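Local structure of beta sliding clamp (6DJ8) at residues L34-N37 and I41-A44; L45-K50 and S84-A89; R61-E66 and F225-H230; F77-N82 and S108-M113. The protein probably encircles DNA as a head-to-tail ring-shaped homodimer that tethers DNA polymerases and other proteins to it, giving replication its processivity. One frame throughout, in Å; residues are numbered along the deposited sequence.

Contact 1: residues L34-N37 and I41-A44; sequences LNRN and IWSA
The backbones of N35 and S43 pass within 4.9 Å of each other, CA to CA, where the loop after helix 19-29 folds back on itself just before strand 44-50. The S43 side chain points into this approach and meets the other arm. Its OG accepts the backbone N-H of R36, with N to OG 3.0 Å and a bent N-H...O angle of 137°. Because OG lies beside its own backbone N and anti to the carbonyl carbon (chi1 -68°), it faces R36 N; it also hydrogen-bonds OD2 of D40, in the turn that joins the two arms. N35 is the centre of an inverse gamma turn, closed by a weak bond from R36 N to L34 O; this tight bend brings the R36 N-H round to the serine. From the far end of the arm, N37 O lies against S43 CB at 3.6 Å. A water links the two arms, donating to S43 O at 2.7 Å and more weakly to N35 OD1. The R36 guanidinium, salt-bridged to D40, is loosely placed against W42: NH2 stands 4.5 Å from CD1, near the indole plane and at its edge. W42 directs the rest of its ring away, to meet the ring of Y140.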
loop_
_atom_site.group_PDB
_atom_site.type_symbol
_atom_site.label_atom_id
_atom_site.label_comp_id
_atom_site.label_asym_id
_atom_site.label_seq_id
_atom_site.Cartn_x
_atom_site.Cartn_y
_atom_site.Cartn_z
ATOM N N LEU A 34 -19.030 -7.418 1.346
ATOM C CA LEU A 34 -18.034 -7.958 2.269
ATOM C C LEU A 34 -17.740 -9.406 1.892
ATOM O O LEU A 34 -18.602 -10.277 2.040
ATOM C CB LEU A 34 -18.534 -7.852 3.708
ATOM C CG LEU A 34 -20.039 -8.070 3.923
ATOM C CD1 LEU A 34 -20.293 -8.942 5.143
ATOM C CD2 LEU A 34 -20.810 -6.740 4.039
ATOM N N ASN A 35 -16.523 -9.667 1.408
ATOM C CA ASN A 35 -16.156 -10.959 0.820
ATOM C C ASN A 35 -15.671 -11.909 1.911
ATOM O O ASN A 35 -14.477 -12.011 2.196
ATOM C CB ASN A 35 -15.096 -10.767 -0.258
ATOM C CG ASN A 35 -14.539 -12.083 -0.779
ATOM O OD1 ASN A 35 -15.270 -13.065 -0.952
ATOM N ND2 ASN A 35 -13.232 -12.111 -1.022
ATOM N N ARG A 36 -16.609 -12.635 2.516
ATOM C CA ARG A 36 -16.238 -13.599 3.541
ATOM C C ARG A 36 -15.666 -14.864 2.916
ATOM O O ARG A 36 -14.448 -15.060 2.902
ATOM C CB ARG A 36 -17.437 -13.942 4.427
ATOM C CG ARG A 36 -17.814 -12.828 5.387
ATOM C CD ARG A 36 -18.601 -13.345 6.586
ATOM N NE ARG A 36 -19.839 -14.023 6.209
ATOM C CZ ARG A 36 -20.906 -13.408 5.709
ATOM N NH1 ARG A 36 -20.888 -12.102 5.499
ATOM N NH2 ARG A 36 -21.991 -14.104 5.397
ATOM N N ASN A 37 -16.535 -15.718 2.384
ATOM C CA ASN A 37 -16.142 -17.051 1.958
ATOM C C ASN A 37 -16.845 -17.383 0.649
ATOM O O ASN A 37 -17.959 -16.922 0.383
ATOM C CB ASN A 37 -16.414 -18.100 3.054
ATOM C CG ASN A 37 -17.553 -19.036 2.713
ATOM O OD1 ASN A 37 -17.382 -19.986 1.952
ATOM N ND2 ASN A 37 -18.721 -18.786 3.302
ATOM N N ILE A 41 -23.486 -16.881 -0.104
ATOM C CA ILE A 41 -24.286 -16.234 -1.137
ATOM C C ILE A 41 -24.243 -14.718 -1.010
ATOM O O ILE A 41 -24.469 -14.017 -2.002
ATOM C CB ILE A 41 -25.747 -16.719 -1.127
ATOM C CG1 ILE A 41 -26.445 -16.336 0.174
ATOM C CG2 ILE A 41 -25.845 -18.219 -1.373
ATOM C CD1 ILE A 41 -27.944 -16.449 0.071
ATOM N N TRP A 42 -23.961 -14.190 0.184
ATOM C CA TRP A 42 -23.845 -12.747 0.363
ATOM C C TRP A 42 -22.462 -12.232 -0.008
ATOM O O TRP A 42 -22.211 -11.024 0.085
ATOM C CB TRP A 42 -24.202 -12.377 1.803
ATOM C CG TRP A 42 -25.543 -12.920 2.155
ATOM C CD1 TRP A 42 -25.819 -13.894 3.069
ATOM C CD2 TRP A 42 -26.800 -12.559 1.557
ATOM N NE1 TRP A 42 -27.173 -14.151 3.092
ATOM C CE2 TRP A 42 -27.796 -13.345 2.174
ATOM C CE3 TRP A 42 -27.182 -11.638 0.570
ATOM C CZ2 TRP A 42 -29.140 -13.247 1.835
ATOM C CZ3 TRP A 42 -28.512 -11.548 0.230
ATOM C CH2 TRP A 42 -29.480 -12.344 0.866
ATOM N N SER A 43 -21.575 -13.121 -0.439
ATOM C CA SER A 43 -20.318 -12.743 -1.060
ATOM C C SER A 43 -20.397 -12.828 -2.574
ATOM O O SER A 43 -19.396 -12.584 -3.260
ATOM C CB SER A 43 -19.183 -13.620 -0.531
ATOM O OG SER A 43 -18.933 -13.343 0.842
ATOM N N ALA A 44 -21.566 -13.164 -3.107
ATOM C CA ALA A 44 -21.760 -13.371 -4.529
ATOM C C ALA A 44 -22.403 -12.153 -5.167
ATOM O O ALA A 44 -22.942 -11.274 -4.495
ATOM C CB ALA A 44 -22.636 -14.600 -4.768
HETATM O O HOH W 1 -16.794 -12.019 -3.158
#

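Contact 2: residues L45-K50 and S84-A89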
loop_
_atom_site.group_PDB
_atom_site.type_symbol
_atom_site.label_atom_id
_atom_site.label_comp_id
_atom_site.label_asym_id
_atom_site.label_seq_id
_atom_site.Cartn_x
_atom_site.Cartn_y
_atom_site.Cartn_z
ATOM N N LEU A 45 -22.356 -12.111 -6.491
ATOM C CA LEU A 45 -23.215 -11.197 -7.226
ATOM C C LEU A 45 -24.076 -11.999 -8.196
ATOM O O LEU A 45 -23.788 -13.162 -8.512
ATOM C CB LEU A 45 -22.395 -10.127 -7.951
ATOM C CG LEU A 45 -21.232 -10.585 -8.813
ATOM C CD1 LEU A 45 -21.760 -11.046 -10.130
ATOM C CD2 LEU A 45 -20.215 -9.472 -9.013
ATOM N N LEU A 46 -25.155 -11.380 -8.651
ATOM C CA LEU A 46 -26.115 -12.039 -9.521
ATOM C C LEU A 46 -26.010 -11.376 -10.881
ATOM O O LEU A 46 -26.149 -10.157 -10.988
ATOM C CB LEU A 46 -27.537 -11.938 -8.963
ATOM C CG LEU A 46 -28.665 -12.410 -9.882
ATOM C CD1 LEU A 46 -28.583 -13.898 -10.102
ATOM C CD2 LEU A 46 -30.057 -12.034 -9.314
ATOM N N ILE A 47 -25.712 -12.164 -11.913
ATOM C CA ILE A 47 -25.673 -11.642 -13.272
ATOM C C ILE A 47 -26.816 -12.260 -14.047
ATOM O O ILE A 47 -27.134 -13.446 -13.875
ATOM C CB ILE A 47 -24.325 -11.888 -13.981
ATOM C CG1 ILE A 47 -24.102 -13.368 -14.237
ATOM C CG2 ILE A 47 -23.186 -11.256 -13.209
ATOM C CD1 ILE A 47 -23.628 -13.636 -15.643
ATOM N N GLU A 48 -27.460 -11.445 -14.870
ATOM C CA GLU A 48 -28.597 -11.898 -15.650
ATOM C C GLU A 48 -28.383 -11.499 -17.096
ATOM O O GLU A 48 -28.065 -10.338 -17.381
ATOM C CB GLU A 48 -29.914 -11.312 -15.134
ATOM C CG GLU A 48 -31.023 -11.426 -16.159
ATOM C CD GLU A 48 -32.381 -10.989 -15.636
ATOM O OE1 GLU A 48 -32.432 -10.149 -14.709
ATOM O OE2 GLU A 48 -33.396 -11.496 -16.159
ATOM N N VAL A 49 -28.523 -12.465 -17.994
ATOM C CA VAL A 49 -28.550 -12.196 -19.422
ATOM C C VAL A 49 -29.999 -11.987 -19.820
ATOM O O VAL A 49 -30.839 -12.873 -19.622
ATOM C CB VAL A 49 -27.927 -13.348 -20.222
ATOM C CG1 VAL A 49 -28.230 -13.164 -21.697
ATOM C CG2 VAL A 49 -26.438 -13.409 -19.974
ATOM N N LYS A 50 -30.298 -10.826 -20.390
ATOM C CA LYS A 50 -31.649 -10.526 -20.866
ATOM C C LYS A 50 -31.499 -9.918 -22.254
ATOM O O LYS A 50 -31.195 -8.728 -22.389
ATOM C CB LYS A 50 -32.382 -9.589 -19.906
ATOM C CG LYS A 50 -33.855 -9.400 -20.246
ATOM C CD LYS A 50 -34.546 -8.468 -19.254
ATOM C CE LYS A 50 -34.615 -9.086 -17.864
ATOM N NZ LYS A 50 -35.504 -8.317 -16.950
ATOM N N SER A 84 -15.555 -12.072 -5.813
ATOM C CA SER A 84 -14.095 -12.002 -5.838
ATOM C C SER A 84 -13.509 -12.959 -6.882
ATOM O O SER A 84 -12.587 -12.597 -7.628
ATOM C CB SER A 84 -13.563 -12.313 -4.434
ATOM O OG SER A 84 -12.152 -12.295 -4.389
ATOM N N ASN A 85 -14.042 -14.179 -6.965
ATOM C CA ASN A 85 -13.549 -15.119 -7.971
ATOM C C ASN A 85 -13.873 -14.643 -9.382
ATOM O O ASN A 85 -13.033 -14.728 -10.282
ATOM C CB ASN A 85 -14.131 -16.510 -7.740
ATOM C CG ASN A 85 -13.587 -17.166 -6.495
ATOM O OD1 ASN A 85 -12.636 -16.673 -5.890
ATOM N ND2 ASN A 85 -14.183 -18.290 -6.106
ATOM N N PHE A 86 -15.088 -14.137 -9.592
ATOM C CA PHE A 86 -15.470 -13.679 -10.921
ATOM C C PHE A 86 -14.597 -12.519 -11.362
ATOM O O PHE A 86 -14.159 -12.458 -12.514
ATOM C CB PHE A 86 -16.947 -13.265 -10.917
ATOM C CG PHE A 86 -17.525 -13.078 -12.282
ATOM C CD1 PHE A 86 -17.084 -13.839 -13.350
ATOM C CD2 PHE A 86 -18.501 -12.119 -12.505
ATOM C CE1 PHE A 86 -17.614 -13.664 -14.612
ATOM C CE2 PHE A 86 -19.040 -11.947 -13.762
ATOM C CZ PHE A 86 -18.588 -12.724 -14.820
ATOM N N TYR A 87 -14.349 -11.574 -10.454
ATOM C CA TYR A 87 -13.440 -10.476 -10.750
ATOM C C TYR A 87 -12.052 -10.997 -11.099
ATOM O O TYR A 87 -11.417 -10.521 -12.048
ATOM C CB TYR A 87 -13.369 -9.531 -9.547
ATOM C CG TYR A 87 -12.546 -8.291 -9.784
ATOM C CD1 TYR A 87 -12.877 -7.413 -10.805
ATOM C CD2 TYR A 87 -11.441 -7.989 -8.989
ATOM C CE1 TYR A 87 -12.137 -6.262 -11.039
ATOM C CE2 TYR A 87 -10.684 -6.827 -9.214
ATOM C CZ TYR A 87 -11.051 -5.971 -10.242
ATOM O OH TYR A 87 -10.347 -4.823 -10.497
ATOM N N ASP A 88 -11.553 -11.958 -10.326
ATOM C CA ASP A 88 -10.232 -12.512 -10.617
ATOM C C ASP A 88 -10.195 -13.135 -12.004
ATOM O O ASP A 88 -9.240 -12.921 -12.766
ATOM C CB ASP A 88 -9.856 -13.534 -9.551
ATOM C CG ASP A 88 -9.436 -12.877 -8.252
ATOM O OD1 ASP A 88 -9.248 -11.646 -8.246
ATOM O OD2 ASP A 88 -9.308 -13.586 -7.235
ATOM N N ALA A 89 -11.252 -13.871 -12.367
ATOM C CA ALA A 89 -11.315 -14.501 -13.683
ATOM C C ALA A 89 -11.175 -13.468 -14.787
ATOM O O ALA A 89 -10.385 -13.634 -15.725
ATOM C CB ALA A 89 -12.629 -15.278 -13.823
#
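F86 projects its ring from helix 83-92 against the branched ends of L45 and I47, two residues that point to the same side of strand 44-50. The touching atoms are spread along one flank of the ring: CD2 of F86 lies 4.2 Å from CD1 of L45, and the next ring carbon, CE2, lies 4.2 Å from CG2 of I47. Both methyls come in obliquely. The phenyl group reaches the strand because CG is anti to the backbone N (chi1 -167°), which carries it outward from the helix axis. L45 answers with CG between its backbone N and carbonyl carbon (chi1 50°), and its side chain meets that of F86 at about a right angle. The backbones stay well apart, 8.9 Å between the CA atoms of L45 and F86, and no hydrogen bond crosses; the contact is made by side chains alone, burying 100 Å² in all. Around this core, L45 and I47 pair through their backbones with I81 and V79 of strand 77-82. F86 also touches I81 and, on helix 19-29, I26, while A89 packs on strand 126-130 and on Y297 of the second subunit. F86 thus packs between strands 44-50 and 77-82 on one hand and helix 19-29 of the N-terminal domain on the other.

Contact 3: residues R61-E66 and F225-H230; sequences RNIFFE and FNFLKH
F65 and F227 make the tight part of this contact, an offset edge-to-face pair in which F227 turns its edge toward the face of F65. The ring centroids are 5.3 Å apart and the planes are inclined at 66°. The closest approach, CE2 of F227 to CD1 of F65, is 3.4 Å, and CZ of F227 lies almost as near the same carbon at 3.5 Å. One edge of F227 is therefore pressed on one side of F65 instead of being centred over it. Both residues hold CG anti to the backbone N (chi1 169° for F65 and -176° for F227), which extends the two rings from strand and helix toward each other. Packing slackens toward I63, where CG2 meets CD2 of F227 at 4.3 Å, obliquely to the ring. I63 also packs on I256 and C258 of the adjoining strand 254-259. The ends of the segments are the solvent side: R61 and H230 are exposed, although H230 NE2 hydrogen-bonds E27 OE1 of helix 19-29. Behind F227, helix 223-231 rests through F225 and L228 on helix 157-167. The contact thus joins the N-terminal and central domains, whose strands 64-70 and 254-259 run antiparallel in one continuous sheet with helices on its inner side, the arrangement characteristic of the bacterial beta-subunit ring.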
loop_
_atom_site.group_PDB
_atom_site.type_symbol
_atom_site.label_atom_id
_atom_site.label_comp_id
_atom_site.label_asym_id
_atom_site.label_seq_id
_atom_site.Cartn_x
_atom_site.Cartn_y
_atom_site.Cartn_z
ATOM N N ARG A 61 -27.558 -6.387 1.611
ATOM C CA ARG A 61 -28.862 -6.637 2.215
ATOM C C ARG A 61 -29.494 -5.323 2.694
ATOM O O ARG A 61 -30.610 -5.339 3.211
ATOM C CB ARG A 61 -28.793 -7.684 3.339
ATOM C CG ARG A 61 -27.987 -8.951 2.900
ATOM C CD ARG A 61 -28.052 -10.087 3.897
ATOM N NE ARG A 61 -29.382 -10.682 3.941
ATOM C CZ ARG A 61 -29.729 -11.687 4.737
ATOM N NH1 ARG A 61 -30.970 -12.160 4.703
ATOM N NH2 ARG A 61 -28.832 -12.231 5.552
ATOM N N ASN A 62 -28.826 -4.186 2.508
ATOM C CA ASN A 62 -29.437 -2.874 2.723
ATOM C C ASN A 62 -29.361 -2.027 1.464
ATOM O O ASN A 62 -30.392 -1.543 0.986
ATOM C CB ASN A 62 -28.762 -2.158 3.897
ATOM C CG ASN A 62 -29.523 -0.931 4.349
ATOM O OD1 ASN A 62 -29.909 -0.090 3.539
ATOM N ND2 ASN A 62 -29.759 -0.835 5.651
ATOM N N ILE A 63 -28.172 -1.841 0.911
ATOM C CA ILE A 63 -27.982 -1.221 -0.390
ATOM C C ILE A 63 -28.215 -2.289 -1.451
ATOM O O ILE A 63 -27.714 -3.417 -1.331
ATOM C CB ILE A 63 -26.563 -0.640 -0.507
ATOM C CG1 ILE A 63 -26.381 0.518 0.480
ATOM C CG2 ILE A 63 -26.290 -0.210 -1.940
ATOM C CD1 ILE A 63 -24.951 0.956 0.683
ATOM N N PHE A 64 -28.991 -1.948 -2.477
ATOM C CA PHE A 64 -29.263 -2.828 -3.608
ATOM C C PHE A 64 -28.768 -2.117 -4.855
ATOM O O PHE A 64 -29.154 -0.972 -5.115
ATOM C CB PHE A 64 -30.754 -3.180 -3.696
ATOM C CG PHE A 64 -31.192 -4.112 -2.625
ATOM C CD1 PHE A 64 -31.540 -3.648 -1.379
ATOM C CD2 PHE A 64 -31.175 -5.485 -2.848
ATOM C CE1 PHE A 64 -31.916 -4.530 -0.383
ATOM C CE2 PHE A 64 -31.544 -6.370 -1.860
ATOM C CZ PHE A 64 -31.921 -5.889 -0.625
ATOM N N PHE A 65 -27.890 -2.776 -5.596
ATOM C CA PHE A 65 -27.190 -2.158 -6.708
ATOM C C PHE A 65 -27.496 -2.929 -7.979
ATOM O O PHE A 65 -27.553 -4.161 -7.967
ATOM C CB PHE A 65 -25.671 -2.142 -6.457
ATOM C CG PHE A 65 -24.849 -1.759 -7.664
ATOM C CD1 PHE A 65 -24.563 -0.429 -7.926
ATOM C CD2 PHE A 65 -24.336 -2.733 -8.521
ATOM C CE1 PHE A 65 -23.803 -0.054 -9.021
ATOM C CE2 PHE A 65 -23.574 -2.376 -9.631
ATOM C CZ PHE A 65 -23.295 -1.048 -9.882
ATOM N N GLU A 66 -27.667 -2.202 -9.077
ATOM C CA GLU A 66 -27.901 -2.854 -10.355
ATOM C C GLU A 66 -27.254 -2.034 -11.464
ATOM O O GLU A 66 -27.408 -0.809 -11.508
ATOM C CB GLU A 66 -29.411 -3.020 -10.577
ATOM C CG GLU A 66 -29.828 -3.078 -12.010
ATOM C CD GLU A 66 -31.276 -3.481 -12.178
ATOM O OE1 GLU A 66 -31.780 -3.357 -13.312
ATOM O OE2 GLU A 66 -31.906 -3.894 -11.179
ATOM N N PHE A 225 -23.459 6.854 0.044
ATOM C CA PHE A 225 -22.789 7.999 -0.559
ATOM C C PHE A 225 -21.309 7.722 -0.796
ATOM O O PHE A 225 -20.757 8.149 -1.811
ATOM C CB PHE A 225 -23.001 9.250 0.306
ATOM C CG PHE A 225 -24.445 9.632 0.388
ATOM C CD1 PHE A 225 -25.073 10.199 -0.706
ATOM C CD2 PHE A 225 -25.205 9.311 1.497
ATOM C CE1 PHE A 225 -26.435 10.503 -0.670
ATOM C CE2 PHE A 225 -26.546 9.612 1.539
ATOM C CZ PHE A 225 -27.165 10.210 0.446
ATOM N N ASN A 226 -20.649 7.021 0.124
ATOM C CA ASN A 226 -19.276 6.593 -0.158
ATOM C C ASN A 226 -19.238 5.731 -1.411
ATOM O O ASN A 226 -18.408 5.945 -2.294
ATOM C CB ASN A 226 -18.705 5.852 1.048
ATOM C CG ASN A 226 -18.532 6.779 2.247
ATOM O OD1 ASN A 226 -18.223 7.954 2.069
ATOM N ND2 ASN A 226 -18.728 6.261 3.462
ATOM N N PHE A 227 -20.219 4.839 -1.560
ATOM C CA PHE A 227 -20.309 3.985 -2.748
ATOM C C PHE A 227 -20.493 4.816 -4.016
ATOM O O PHE A 227 -19.776 4.643 -5.016
ATOM C CB PHE A 227 -21.491 3.032 -2.543
ATOM C CG PHE A 227 -21.677 2.010 -3.614
ATOM C CD1 PHE A 227 -20.591 1.335 -4.156
ATOM C CD2 PHE A 227 -22.958 1.659 -4.014
ATOM C CE1 PHE A 227 -20.780 0.346 -5.119
ATOM C CE2 PHE A 227 -23.158 0.674 -4.976
ATOM C CZ PHE A 227 -22.062 0.023 -5.529
ATOM N N LEU A 228 -21.438 5.754 -3.961
ATOM C CA LEU A 228 -21.824 6.556 -5.112
ATOM C C LEU A 228 -20.667 7.385 -5.648
ATOM O O LEU A 228 -20.546 7.577 -6.864
ATOM C CB LEU A 228 -22.958 7.502 -4.704
ATOM C CG LEU A 228 -24.360 6.916 -4.708
ATOM C CD1 LEU A 228 -25.283 7.885 -4.025
ATOM C CD2 LEU A 228 -24.749 6.726 -6.144
ATOM N N LYS A 229 -19.852 7.948 -4.757
ATOM C CA LYS A 229 -18.814 8.840 -5.250
ATOM C C LYS A 229 -17.794 8.085 -6.092
ATOM O O LYS A 229 -17.171 8.685 -6.971
ATOM C CB LYS A 229 -18.153 9.612 -4.102
ATOM C CG LYS A 229 -17.522 8.806 -2.982
ATOM C CD LYS A 229 -16.955 9.770 -1.947
ATOM C CE LYS A 229 -16.855 9.167 -0.554
ATOM N NZ LYS A 229 -16.645 10.234 0.478
ATOM N N HIS A 230 -17.661 6.774 -5.893
ATOM C CA HIS A 230 -16.865 5.930 -6.777
ATOM C C HIS A 230 -17.583 5.625 -8.096
ATOM O O HIS A 230 -16.919 5.314 -9.093
ATOM C CB HIS A 230 -16.509 4.628 -6.047
ATOM C CG HIS A 230 -15.742 3.643 -6.879
ATOM N ND1 HIS A 230 -14.641 3.995 -7.632
ATOM C CD2 HIS A 230 -15.921 2.314 -7.077
ATOM C CE1 HIS A 230 -14.175 2.928 -8.256
ATOM N NE2 HIS A 230 -14.933 1.895 -7.936
#

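Contact 4: residues F77-N82 and S108-M113; sequences FKVLIN and SKLEIM
L110 extends its two methyls between V79 and I81 and carries all of the contact from its strand. CD1 takes the valine: it is 3.7 Å from CG1 and 3.9 Å from CG2 of V79, so it rests in the fork of both branches. CD2 goes to the isoleucine, 3.8 Å from I81 CD1. The leucine meets I81 at about a right angle and lies at a slant to V79. I81 can reach this far because its chain is fully extended, with CG1 anti to the backbone N (chi1 178°) and CD1 continuing the line. L110 itself is off the staggered positions at chi1 -118°. A second shell surrounds these three residues. I101 and F103 of strand 98-104 touch L110, F103 also touches V79, and I47 packs on V79 from the adjoining strand 44-50. Further out, polar and backbone features mark the strand ends. N82 caps helix 83-92, its OD1 taking the N-H of N85, and the geometry of S108 and K109 opposite N104 fits a G1 beta bulge. K109 NZ, turned from the core, hydrogen-bonds T322 O of the second subunit. Strands 77-82 and 109-114 belong to different sheets, and their nearest CA atoms, those of V79 and L110, are 8.6 Å apart. With methyl groups alone meeting and no hydrogen bond between the segments, the join here is consistent with hydrophobic packing, without directional bonds.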
loop_
_atom_site.group_PDB
_atom_site.type_symbol
_atom_site.label_atom_id
_atom_site.label_comp_id
_atom_site.label_asym_id
_atom_site.label_seq_id
_atom_site.Cartn_x
_atom_site.Cartn_y
_atom_site.Cartn_z
ATOM N N PHE A 77 -30.568 -16.214 -19.091
ATOM C CA PHE A 77 -30.311 -17.061 -17.936
ATOM C C PHE A 77 -29.744 -16.185 -16.831
ATOM O O PHE A 77 -29.334 -15.049 -17.068
ATOM C CB PHE A 77 -29.338 -18.203 -18.273
ATOM C CG PHE A 77 -27.948 -17.735 -18.662
ATOM C CD1 PHE A 77 -27.664 -17.348 -19.959
ATOM C CD2 PHE A 77 -26.934 -17.686 -17.721
ATOM C CE1 PHE A 77 -26.385 -16.937 -20.315
ATOM C CE2 PHE A 77 -25.646 -17.258 -18.065
ATOM C CZ PHE A 77 -25.372 -16.883 -19.360
ATOM N N LYS A 78 -29.684 -16.746 -15.626
ATOM C CA LYS A 78 -29.103 -16.061 -14.478
ATOM C C LYS A 78 -28.051 -16.958 -13.840
ATOM O O LYS A 78 -28.137 -18.187 -13.915
ATOM C CB LYS A 78 -30.161 -15.678 -13.426
ATOM C CG LYS A 78 -31.294 -14.807 -13.946
ATOM C CD LYS A 78 -32.139 -14.296 -12.791
ATOM C CE LYS A 78 -33.340 -13.508 -13.273
ATOM N NZ LYS A 78 -33.549 -12.305 -12.401
ATOM N N VAL A 79 -27.043 -16.323 -13.236
ATOM C CA VAL A 79 -25.951 -17.003 -12.542
ATOM C C VAL A 79 -25.615 -16.235 -11.268
ATOM O O VAL A 79 -25.441 -15.015 -11.302
ATOM C CB VAL A 79 -24.688 -17.127 -13.421
ATOM C CG1 VAL A 79 -23.539 -17.624 -12.589
ATOM C CG2 VAL A 79 -24.940 -18.096 -14.561
ATOM N N LEU A 80 -25.528 -16.949 -10.149
ATOM C CA LEU A 80 -25.022 -16.398 -8.899
ATOM C C LEU A 80 -23.594 -16.894 -8.698
ATOM O O LEU A 80 -23.360 -18.111 -8.655
ATOM C CB LEU A 80 -25.908 -16.824 -7.734
ATOM C CG LEU A 80 -25.653 -16.186 -6.376
ATOM C CD1 LEU A 80 -26.040 -14.711 -6.426
ATOM C CD2 LEU A 80 -26.455 -16.922 -5.302
ATOM N N ILE A 81 -22.641 -15.973 -8.597
ATOM C CA ILE A 81 -21.231 -16.357 -8.539
ATOM C C ILE A 81 -20.487 -15.457 -7.564
ATOM O O ILE A 81 -20.714 -14.247 -7.521
ATOM C CB ILE A 81 -20.574 -16.317 -9.931
ATOM C CG1 ILE A 81 -19.080 -16.678 -9.849
ATOM C CG2 ILE A 81 -20.721 -14.953 -10.570
ATOM C CD1 ILE A 81 -18.483 -16.846 -11.209
ATOM N N ASN A 82 -19.601 -16.064 -6.777
ATOM C CA ASN A 82 -18.737 -15.333 -5.859
ATOM C C ASN A 82 -18.061 -14.166 -6.558
ATOM O O ASN A 82 -17.404 -14.347 -7.583
ATOM C CB ASN A 82 -17.698 -16.292 -5.282
ATOM C CG ASN A 82 -16.701 -15.596 -4.402
ATOM O OD1 ASN A 82 -15.582 -15.290 -4.832
ATOM N ND2 ASN A 82 -17.105 -15.310 -3.169
ATOM N N SER A 108 -22.517 -26.584 -12.496
ATOM C CA SER A 108 -22.461 -25.364 -11.691
ATOM C C SER A 108 -21.119 -24.654 -11.865
ATOM O O SER A 108 -20.376 -24.415 -10.917
ATOM C CB SER A 108 -22.739 -25.675 -10.221
ATOM O OG SER A 108 -24.104 -26.016 -10.030
ATOM N N LYS A 109 -20.825 -24.328 -13.120
ATOM C CA LYS A 109 -19.561 -23.714 -13.488
ATOM C C LYS A 109 -19.776 -22.715 -14.612
ATOM O O LYS A 109 -20.634 -22.898 -15.480
ATOM C CB LYS A 109 -18.521 -24.756 -13.921
ATOM C CG LYS A 109 -17.549 -25.125 -12.813
ATOM C CD LYS A 109 -17.115 -26.568 -12.919
ATOM C CE LYS A 109 -16.239 -26.983 -11.736
ATOM N NZ LYS A 109 -16.981 -26.966 -10.440
ATOM N N LEU A 110 -19.009 -21.646 -14.552
ATOM C CA LEU A 110 -18.837 -20.722 -15.654
ATOM C C LEU A 110 -17.547 -21.126 -16.356
ATOM O O LEU A 110 -16.525 -21.329 -15.698
ATOM C CB LEU A 110 -18.750 -19.297 -15.124
ATOM C CG LEU A 110 -19.823 -18.308 -15.561
ATOM C CD1 LEU A 110 -21.171 -18.824 -15.172
ATOM C CD2 LEU A 110 -19.548 -16.982 -14.859
ATOM N N GLU A 111 -17.608 -21.319 -17.665
ATOM C CA GLU A 111 -16.432 -21.647 -18.453
ATOM C C GLU A 111 -16.143 -20.406 -19.275
ATOM O O GLU A 111 -17.021 -19.916 -19.995
ATOM C CB GLU A 111 -16.678 -22.860 -19.346
ATOM C CG GLU A 111 -17.468 -23.965 -18.653
ATOM C CD GLU A 111 -16.651 -25.214 -18.414
ATOM O OE1 GLU A 111 -15.451 -25.223 -18.762
ATOM O OE2 GLU A 111 -17.213 -26.193 -17.879
ATOM N N ILE A 112 -14.922 -19.897 -19.166
ATOM C CA ILE A 112 -14.559 -18.627 -19.769
ATOM C C ILE A 112 -13.403 -18.863 -20.722
ATOM O O ILE A 112 -12.438 -19.569 -20.390
ATOM C CB ILE A 112 -14.195 -17.589 -18.695
ATOM C CG1 ILE A 112 -15.294 -17.551 -17.626
ATOM C CG2 ILE A 112 -13.964 -16.235 -19.321
ATOM C CD1 ILE A 112 -15.148 -16.417 -16.592
ATOM N N MET A 113 -13.510 -18.283 -21.907
ATOM C CA MET A 113 -12.485 -18.389 -22.920
ATOM C C MET A 113 -12.421 -17.041 -23.608
ATOM O O MET A 113 -13.371 -16.248 -23.548
ATOM C CB MET A 113 -12.795 -19.527 -23.913
ATOM C CG MET A 113 -14.130 -19.341 -24.640
ATOM S SD MET A 113 -15.117 -20.859 -24.756
ATOM C CE MET A 113 -15.344 -21.223 -23.011
#

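How the contacts relate
Contacts 2, 3 and 4 are buried and apolar, whereas contact 1 lies at the surface and rests on one direct hydrogen bond and a bridging water, with a salt bridge to D40 beside them. Contacts 2 and 4 are closest, their centres about 7 Å apart: strands 44-50 and 77-82 are neighbours in one sheet, and strand 77-82 runs on into helix 83-92. One contact sets that sheet against a helix, the other against a second sheet. Contact 1 precedes them in the chain and touches both, N35 packing on S84 and N82. Contact 3 uses the same sheet at its passage into the central domain, brings in aromatic stacking, and meets contact 1 where W42 packs on R61.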